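Local coordinates for protein SmhA (Serratia marcescens, PDB 7A27) that probably serves as one component of a tripartite alpha-pore-forming toxin of Serratia marcescens, captured here in its soluble, largely helical form, at residues A25-S30 with V288-L293; N33-Q38 with Q63-F68. All coordinates share one frame; numbering follows the deposited sequence.

Contact 1: A25-S30 with V288-L293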
loop_
_atom_site.group_PDB
_atom_site.type_symbol
_atom_site.label_atom_id
_atom_site.label_comp_id
_atom_site.label_asym_id
_atom_site.label_seq_id
_atom_site.Cartn_x
_atom_site.Cartn_y
_atom_site.Cartn_z
ATOM N N ALA A 25 -0.046 0.111 0.715
ATOM C CA ALA A 25 1.082 0.569 -0.133
ATOM C C ALA A 25 1.985 -0.610 -0.476
ATOM O O ALA A 25 2.364 -0.698 -1.638
ATOM C CB ALA A 25 1.879 1.671 0.532
ATOM N N LEU A 26 2.337 -1.473 0.483
ATOM C CA LEU A 26 3.205 -2.652 0.231
ATOM C C LEU A 26 2.510 -3.575 -0.763
ATOM O O LEU A 26 3.166 -4.041 -1.688
ATOM C CB LEU A 26 3.489 -3.407 1.530
ATOM C CG LEU A 26 4.453 -2.741 2.496
ATOM C CD1 LEU A 26 4.431 -3.451 3.836
ATOM C CD2 LEU A 26 5.856 -2.711 1.944
ATOM N N LEU A 27 1.238 -3.869 -0.536
ATOM C CA LEU A 27 0.450 -4.738 -1.437
ATOM C C LEU A 27 0.405 -4.073 -2.822
ATOM O O LEU A 27 0.643 -4.763 -3.807
ATOM C CB LEU A 27 -0.946 -4.977 -0.854
ATOM C CG LEU A 27 -1.829 -5.910 -1.667
ATOM C CD1 LEU A 27 -1.150 -7.228 -1.907
ATOM C CD2 LEU A 27 -3.142 -6.169 -0.975
ATOM N N ASN A 28 0.185 -2.765 -2.899
ATOM C CA ASN A 28 0.062 -2.039 -4.188
ATOM C C ASN A 28 1.420 -2.069 -4.901
ATOM O O ASN A 28 1.453 -1.969 -6.136
ATOM C CB ASN A 28 -0.444 -0.609 -3.996
ATOM C CG ASN A 28 -1.175 -0.079 -5.216
ATOM O OD1 ASN A 28 -1.653 -0.851 -6.051
ATOM N ND2 ASN A 28 -1.285 1.238 -5.316
ATOM N N GLN A 29 2.503 -2.201 -4.148
ATOM C CA GLN A 29 3.885 -2.317 -4.682
ATOM C C GLN A 29 3.935 -3.635 -5.470
ATOM O O GLN A 29 4.462 -3.623 -6.611
ATOM C CB GLN A 29 4.864 -2.234 -3.501
ATOM C CG GLN A 29 6.320 -2.035 -3.855
ATOM C CD GLN A 29 7.199 -1.857 -2.630
ATOM O OE1 GLN A 29 6.807 -2.124 -1.504
ATOM N NE2 GLN A 29 8.428 -1.402 -2.836
ATOM N N SER A 30 3.361 -4.710 -4.898
ATOM C CA SER A 30 3.331 -6.077 -5.479
ATOM C C SER A 30 2.391 -6.092 -6.688
ATOM O O SER A 30 2.737 -6.733 -7.674
ATOM C CB SER A 30 2.946 -7.132 -4.458
ATOM O OG SER A 30 3.856 -7.179 -3.367
ATOM N N VAL A 288 -5.788 -0.539 -8.980
ATOM C CA VAL A 288 -6.616 0.684 -8.791
ATOM C C VAL A 288 -7.372 0.620 -7.463
ATOM O O VAL A 288 -7.475 1.665 -6.816
ATOM C CB VAL A 288 -7.574 0.900 -9.970
ATOM C CG1 VAL A 288 -8.534 2.040 -9.710
ATOM C CG2 VAL A 288 -6.796 1.150 -11.249
ATOM N N ASP A 289 -7.925 -0.529 -7.086
ATOM C CA ASP A 289 -8.678 -0.657 -5.811
ATOM C C ASP A 289 -7.726 -0.345 -4.651
ATOM O O ASP A 289 -8.106 0.482 -3.789
ATOM C CB ASP A 289 -9.311 -2.043 -5.613
ATOM C CG ASP A 289 -10.562 -2.339 -6.423
ATOM O OD1 ASP A 289 -11.168 -1.381 -6.964
ATOM O OD2 ASP A 289 -10.927 -3.537 -6.490
ATOM N N THR A 290 -6.529 -0.945 -4.611
ATOM C CA THR A 290 -5.625 -0.753 -3.448
ATOM C C THR A 290 -4.970 0.623 -3.564
ATOM O O THR A 290 -4.566 1.152 -2.508
ATOM C CB THR A 290 -4.689 -1.942 -3.197
ATOM O OG1 THR A 290 -3.595 -1.856 -4.096
ATOM C CG2 THR A 290 -5.406 -3.267 -3.318
ATOM N N TYR A 291 -4.898 1.223 -4.756
ATOM C CA TYR A 291 -4.388 2.613 -4.886
ATOM C C TYR A 291 -5.362 3.521 -4.140
ATOM O O TYR A 291 -4.935 4.373 -3.364
ATOM C CB TYR A 291 -4.258 3.063 -6.339
ATOM C CG TYR A 291 -3.338 4.237 -6.542
ATOM C CD1 TYR A 291 -3.736 5.530 -6.256
ATOM C CD2 TYR A 291 -2.051 4.047 -7.017
ATOM C CE1 TYR A 291 -2.881 6.609 -6.452
ATOM C CE2 TYR A 291 -1.181 5.108 -7.199
ATOM C CZ TYR A 291 -1.600 6.393 -6.924
ATOM O OH TYR A 291 -0.721 7.412 -7.131
ATOM N N VAL A 292 -6.655 3.302 -4.353
ATOM C CA VAL A 292 -7.747 4.088 -3.716
ATOM C C VAL A 292 -7.641 3.931 -2.189
ATOM O O VAL A 292 -7.782 4.950 -1.474
ATOM C CB VAL A 292 -9.127 3.674 -4.260
ATOM C CG1 VAL A 292 -10.244 4.271 -3.438
ATOM C CG2 VAL A 292 -9.311 4.058 -5.710
ATOM N N LEU A 293 -7.406 2.715 -1.696
ATOM C CA LEU A 293 -7.302 2.466 -0.234
ATOM C C LEU A 293 -6.044 3.159 0.291
ATOM O O LEU A 293 -6.089 3.673 1.418
ATOM C CB LEU A 293 -7.285 0.969 0.082
ATOM C CG LEU A 293 -8.619 0.242 -0.069
ATOM C CD1 LEU A 293 -8.491 -1.186 0.447
ATOM C CD2 LEU A 293 -9.740 0.941 0.675
#
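N28 meets T290 and Y291 at the middle of this buried crossing, and the three side chains illustrate how a polar residue can be fitted between two long helices. The N28 side chain runs past that of T290 in the opposite direction, its CB lying 3.4 Å and its CG 3.2 Å from OG1 of T290. The amide then reaches the base of the Y291 side chain and approaches the ring obliquely, the two planes standing 79° apart, so amide and ring meet at a steep angle and do not stack. N28 gets there with CG swung anti to the backbone N (chi1 -153°), which carries the group across toward the partner helix. On T290, OG1 sits between the backbone N and the carbonyl carbon; from there it also makes a weak hydrogen bond back to L286 O, one turn earlier. The methyl of T290 points to the apolar flank of the contact, where its CG2 lies a loose 4.4 Å from CD2 of L27.

A second shell surrounds this group. Y291 is packed on L133, K136 and L140 of helix 104-155, while L27 rests on Q181 and A184 of helix 160-188 and on L197. Next to N28 on the same helix, Q29 bonds through its side chain to Y356 O and weakly to N359, a calcium ligand in a structure of this protein although no metal is bound here.

The axes of segments 25-30 and 288-293 approach to 9.1 Å, and the CA atoms of N28 and T290 to 5.9 Å. These segments cross at 155°, a nearly antiparallel pairing of helices 14-37 and 272-299 inside the elongated helical bundle, consistent with the ClyA-like family of alpha-pore-forming toxins.

Contact 2: N33-Q38 with Q63-F68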
loop_
_atom_site.group_PDB
_atom_site.type_symbol
_atom_site.label_atom_id
_atom_site.label_comp_id
_atom_site.label_asym_id
_atom_site.label_seq_id
_atom_site.Cartn_x
_atom_site.Cartn_y
_atom_site.Cartn_z
ATOM N N ASN A 33 4.234 -4.553 -9.521
ATOM C CA ASN A 33 5.221 -5.520 -10.053
ATOM C C ASN A 33 4.499 -6.545 -10.931
ATOM O O ASN A 33 5.097 -6.985 -11.933
ATOM C CB ASN A 33 6.005 -6.210 -8.941
ATOM C CG ASN A 33 7.106 -5.346 -8.373
ATOM O OD1 ASN A 33 7.832 -4.667 -9.116
ATOM N ND2 ASN A 33 7.255 -5.399 -7.054
ATOM N N LEU A 34 3.265 -6.906 -10.578
ATOM C CA LEU A 34 2.486 -7.906 -11.340
ATOM C C LEU A 34 2.147 -7.311 -12.713
ATOM O O LEU A 34 2.327 -8.007 -13.702
ATOM C CB LEU A 34 1.229 -8.290 -10.557
ATOM C CG LEU A 34 0.362 -9.366 -11.202
ATOM C CD1 LEU A 34 1.057 -10.718 -11.218
ATOM C CD2 LEU A 34 -0.955 -9.481 -10.479
ATOM N N LEU A 35 1.692 -6.060 -12.769
ATOM C CA LEU A 35 1.338 -5.357 -14.036
ATOM C C LEU A 35 2.551 -5.210 -14.959
ATOM O O LEU A 35 2.347 -5.259 -16.216
ATOM C CB LEU A 35 0.789 -3.975 -13.698
ATOM C CG LEU A 35 -0.667 -3.947 -13.264
ATOM C CD1 LEU A 35 -0.996 -2.569 -12.730
ATOM C CD2 LEU A 35 -1.579 -4.313 -14.422
ATOM N N LEU A 36 3.748 -5.042 -14.379
ATOM C CA LEU A 36 5.021 -4.819 -15.119
ATOM C C LEU A 36 5.658 -6.148 -15.522
ATOM O O LEU A 36 6.504 -6.104 -16.431
ATOM C CB LEU A 36 5.975 -4.000 -14.243
ATOM C CG LEU A 36 5.542 -2.563 -13.990
ATOM C CD1 LEU A 36 6.301 -1.939 -12.834
ATOM C CD2 LEU A 36 5.695 -1.726 -15.248
ATOM N N SER A 37 5.310 -7.260 -14.868
ATOM C CA SER A 37 5.860 -8.614 -15.152
ATOM C C SER A 37 5.013 -9.294 -16.220
ATOM O O SER A 37 5.556 -10.069 -17.015
ATOM C CB SER A 37 5.938 -9.460 -13.901
ATOM O OG SER A 37 6.774 -8.838 -12.936
ATOM N N GLN A 38 3.725 -9.002 -16.222
ATOM C CA GLN A 38 2.735 -9.571 -17.163
ATOM C C GLN A 38 3.236 -9.377 -18.592
ATOM O O GLN A 38 3.591 -8.256 -18.946
ATOM C CB GLN A 38 1.365 -8.909 -16.947
ATOM C CG GLN A 38 0.294 -9.341 -17.939
ATOM C CD GLN A 38 0.109 -10.836 -17.966
ATOM O OE1 GLN A 38 -0.078 -11.480 -16.937
ATOM N NE2 GLN A 38 0.164 -11.398 -19.164
ATOM N N GLN A 63 2.746 2.303 -17.248
ATOM C CA GLN A 63 3.257 3.675 -16.974
ATOM C C GLN A 63 2.906 4.033 -15.526
ATOM O O GLN A 63 3.800 4.460 -14.798
ATOM C CB GLN A 63 2.714 4.738 -17.937
ATOM C CG GLN A 63 3.073 4.488 -19.394
ATOM C CD GLN A 63 2.677 5.612 -20.324
ATOM O OE1 GLN A 63 2.696 6.776 -19.970
ATOM N NE2 GLN A 63 2.341 5.279 -21.556
ATOM N N GLN A 64 1.665 3.800 -15.090
ATOM C CA GLN A 64 1.211 4.188 -13.727
ATOM C C GLN A 64 1.822 3.274 -12.666
ATOM O O GLN A 64 2.029 3.766 -11.538
ATOM C CB GLN A 64 -0.312 4.211 -13.669
ATOM C CG GLN A 64 -0.887 5.266 -14.599
ATOM C CD GLN A 64 -0.204 6.593 -14.370
ATOM O OE1 GLN A 64 0.068 6.997 -13.235
ATOM N NE2 GLN A 64 0.122 7.265 -15.459
ATOM N N ALA A 65 2.080 2.010 -13.017
ATOM C CA ALA A 65 2.719 1.010 -12.133
ATOM C C ALA A 65 4.166 1.438 -11.898
ATOM O O ALA A 65 4.581 1.441 -10.732
ATOM C CB ALA A 65 2.641 -0.368 -12.736
ATOM N N GLN A 66 4.897 1.777 -12.961
ATOM C CA GLN A 66 6.291 2.292 -12.872
ATOM C C GLN A 66 6.305 3.557 -12.001
ATOM O O GLN A 66 7.152 3.626 -11.106
ATOM C CB GLN A 66 6.863 2.555 -14.263
ATOM C CG GLN A 66 8.197 3.299 -14.292
ATOM C CD GLN A 66 8.645 3.563 -15.710
ATOM O OE1 GLN A 66 8.544 2.707 -16.592
ATOM N NE2 GLN A 66 9.165 4.756 -15.950
ATOM N N VAL A 67 5.390 4.502 -12.226
ATOM C CA VAL A 67 5.352 5.771 -11.445
ATOM C C VAL A 67 5.176 5.442 -9.955
ATOM O O VAL A 67 5.968 5.946 -9.127
ATOM C CB VAL A 67 4.283 6.748 -11.953
ATOM C CG1 VAL A 67 4.097 7.905 -10.990
ATOM C CG2 VAL A 67 4.637 7.298 -13.321
ATOM N N PHE A 68 4.184 4.633 -9.608
ATOM C CA PHE A 68 3.965 4.220 -8.204
ATOM C C PHE A 68 5.247 3.589 -7.641
ATOM O O PHE A 68 5.720 4.028 -6.578
ATOM C CB PHE A 68 2.818 3.219 -8.061
ATOM C CG PHE A 68 2.539 2.874 -6.619
ATOM C CD1 PHE A 68 1.778 3.715 -5.832
ATOM C CD2 PHE A 68 3.074 1.743 -6.035
ATOM C CE1 PHE A 68 1.551 3.423 -4.499
ATOM C CE2 PHE A 68 2.806 1.436 -4.707
ATOM C CZ PHE A 68 2.062 2.281 -3.938
#
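L36 leans over A65, and following its side chain outward shows how a leucine can cover an alanine. CB is the base from which the branch starts, with CG anti to the carbonyl carbon (chi1 -68°) and directed at the other helix. CG makes the nearest approach, 3.8 Å from the A65 methyl carbon CB. Beyond it the side chain forks: CD1 lies 4.0 Å from the backbone N of Q66 and reaches A65 CB as well, while CD2 stays 4.2 Å from A65 CB. The branch thus spreads over the methyl and the start of the next residue, at the partly open margin of the contact. L35 adds to the apolar patch from the buried side, its CB lying 4.2 Å from CB of A65, and A65 also touches S32, about one turn before L36 on helix 14-37.

No hydrogen bond crosses between 33-38 and 63-68. The polar groups of the first helix are used within it and beyond it: S37 OG donates to N33 O over 2.7 Å, tilted 33° from the carbonyl plane, and L34 O accepts from both S37 N and Q38 N. At Q38 the helical backbone ends, and its side chain takes S234 N on OE1 and gives NE2 to M232 O, tying the helix end to strand 230-237 of the small sheet.

The segment axes come within 8.8 Å and cross at 135°, well off antiparallel. Helices 14-37 and 48-96, consecutive in the chain, pack as the arms of an alpha-helical hairpin, which L35, L36 and A65 join.

How the contacts relate
Contacts 1 and 2 have their centres 11 Å apart and share helix 14-37, which presents 25-30 to helix 272-299 and, about two turns later, 33-38 to helix 48-96. Along the chain the order is 25-30, 33-38, 63-68 and 288-293, so the short-range pairing of contact 2 falls within the long span that contact 1 bridges. F68 joins them directly: its CD1 packs 3.5 Å from Y291 CE2, and its ring also touches N28 and Q29. One early helix is thereby packed against both its immediate successor and a much later helix, integrating distant parts of the chain into one bundle.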